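Local coordinates for protein subtilase cytotoxin subunit A (Escherichia coli, PDB 2IY9) that cleaves the host endoplasmic reticulum chaperone BiP as the serine protease subunit of the AB5 subtilase cytotoxin, causing ER stress and cell death, at residues A[215-220]-A[246-251]. Numbering follows the deposited sequence.
Sequences VIRVAA and WVDIAA
R217 and D248 form a salt bridge where the last two strands of the seven-stranded parallel subtilase sheet come together. Strand 249-252 is an edge strand of the sheet and pairs with strand 215-221. D248 OD2 takes two bonds from R217. R217 NH1 reaches the syn lone pair of D248 OD2 at 2.8 Å, and the backbone N of R217 reaches its anti lone pair. The carboxylate oxygen lies at the edge of the guanidinium, near its plane, yet the two flat groups are turned 66° apart. CB, CG and CD of R217 run past OD2, and the chain, extended from CG to NE, carries the guanidinium on to it. The guanidinium is further fixed by A200 O, Y202 O and D213, and V215 CB lies over one face, toward the rim. This network probably favours the charged forms of both residues.

In return, R217 O accepts from D248 N and I249 N, the latter nearly in line with the carbonyl at 166°. Regular parallel pairing follows: A219 N bonds to I249 O at 2.9 Å and A251 N to A219 O.

I249 CG2 lies beside V218 CG2 at 3.8 Å and I216 CG2 at 4.1 Å. I216 and V218 touch helix 271-288, and I216 and I249 touch helix 294-304. Helix 271-288 carries S272, the inferred charge-relay serine, in its first turn; the side chain of A220 is about 8 Å from that of S272. On the other face, V247 holds CG1 anti to its backbone N (chi1 178°), which brings that methyl to 3.5 Å from A219 CB.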
# COMPACT_ATOMS: atom_id res chain seq x y z
N VAL A 215 -6.55 -8.74 0.64
CA VAL A 215 -5.43 -8.15 -0.12
C VAL A 215 -5.95 -7.26 -1.26
O VAL A 215 -6.85 -7.66 -1.99
CB VAL A 215 -4.49 -9.25 -0.68
CG1 VAL A 215 -3.28 -8.63 -1.43
CG2 VAL A 215 -3.99 -10.18 0.44
N ILE A 216 -5.37 -6.07 -1.40
CA ILE A 216 -5.60 -5.19 -2.53
C ILE A 216 -4.27 -5.04 -3.28
O ILE A 216 -3.30 -4.51 -2.73
CB ILE A 216 -6.14 -3.80 -2.09
CG1 ILE A 216 -7.51 -3.97 -1.41
CG2 ILE A 216 -6.27 -2.86 -3.29
CD1 ILE A 216 -8.00 -2.70 -0.70
N ARG A 217 -4.24 -5.58 -4.49
CA ARG A 217 -3.00 -5.71 -5.28
C ARG A 217 -2.89 -4.53 -6.22
O ARG A 217 -3.79 -4.29 -7.02
CB ARG A 217 -3.03 -7.01 -6.11
CG ARG A 217 -3.15 -8.28 -5.27
CD ARG A 217 -3.85 -9.43 -6.02
NE ARG A 217 -4.10 -10.53 -5.10
CZ ARG A 217 -5.19 -10.64 -4.34
NH1 ARG A 217 -6.15 -9.72 -4.43
NH2 ARG A 217 -5.32 -11.66 -3.51
N VAL A 218 -1.79 -3.79 -6.11
CA VAL A 218 -1.66 -2.49 -6.75
C VAL A 218 -0.59 -2.48 -7.86
O VAL A 218 0.56 -2.87 -7.61
CB VAL A 218 -1.38 -1.38 -5.70
CG1 VAL A 218 -1.20 -0.00 -6.37
CG2 VAL A 218 -2.51 -1.31 -4.64
N ALA A 219 -0.97 -2.05 -9.06
CA ALA A 219 -0.04 -1.78 -10.16
C ALA A 219 0.24 -0.28 -10.33
O ALA A 219 -0.53 0.56 -9.83
CB ALA A 219 -0.58 -2.35 -11.47
N ALA A 220 1.29 0.06 -11.07
CA ALA A 220 1.78 1.45 -11.17
C ALA A 220 1.51 2.08 -12.54
O ALA A 220 1.80 1.47 -13.58
CB ALA A 220 3.26 1.50 -10.87
N TRP A 246 -4.70 -10.77 -11.34
CA TRP A 246 -3.55 -10.71 -10.43
C TRP A 246 -3.27 -9.28 -9.93
O TRP A 246 -2.33 -9.07 -9.16
CB TRP A 246 -2.30 -11.29 -11.09
CG TRP A 246 -2.43 -12.74 -11.41
CD1 TRP A 246 -3.00 -13.29 -12.53
CD2 TRP A 246 -1.98 -13.83 -10.60
NE1 TRP A 246 -2.92 -14.67 -12.47
CE2 TRP A 246 -2.31 -15.03 -11.29
CE3 TRP A 246 -1.35 -13.92 -9.35
CZ2 TRP A 246 -2.02 -16.29 -10.78
CZ3 TRP A 246 -1.04 -15.19 -8.84
CH2 TRP A 246 -1.38 -16.36 -9.56
N VAL A 247 -4.09 -8.32 -10.37
CA VAL A 247 -3.96 -6.91 -9.99
C VAL A 247 -5.37 -6.37 -9.77
O VAL A 247 -6.24 -6.51 -10.64
CB VAL A 247 -3.26 -6.08 -11.12
CG1 VAL A 247 -3.18 -4.60 -10.75
CG2 VAL A 247 -1.85 -6.65 -11.46
N ASP A 248 -5.61 -5.75 -8.60
CA ASP A 248 -6.94 -5.22 -8.27
C ASP A 248 -7.18 -3.78 -8.74
O ASP A 248 -8.31 -3.42 -9.12
CB ASP A 248 -7.19 -5.32 -6.76
CG ASP A 248 -7.19 -6.76 -6.27
OD1 ASP A 248 -8.06 -7.55 -6.71
OD2 ASP A 248 -6.31 -7.12 -5.46
N ILE A 249 -6.13 -2.97 -8.71
CA ILE A 249 -6.23 -1.54 -9.00
C ILE A 249 -4.86 -1.02 -9.45
O ILE A 249 -3.81 -1.55 -9.05
CB ILE A 249 -6.73 -0.74 -7.75
CG1 ILE A 249 -7.25 0.65 -8.14
CG2 ILE A 249 -5.63 -0.65 -6.66
CD1 ILE A 249 -8.01 1.36 -7.02
N ALA A 250 -4.89 0.02 -10.28
CA ALA A 250 -3.68 0.73 -10.64
C ALA A 250 -3.73 2.15 -10.08
O ALA A 250 -4.79 2.77 -9.99
CB ALA A 250 -3.47 0.74 -12.15
N ALA A 251 -2.56 2.65 -9.71
CA ALA A 251 -2.46 3.95 -9.10
C ALA A 251 -1.23 4.67 -9.62
O ALA A 251 -0.33 4.02 -10.16
CB ALA A 251 -2.42 3.81 -7.59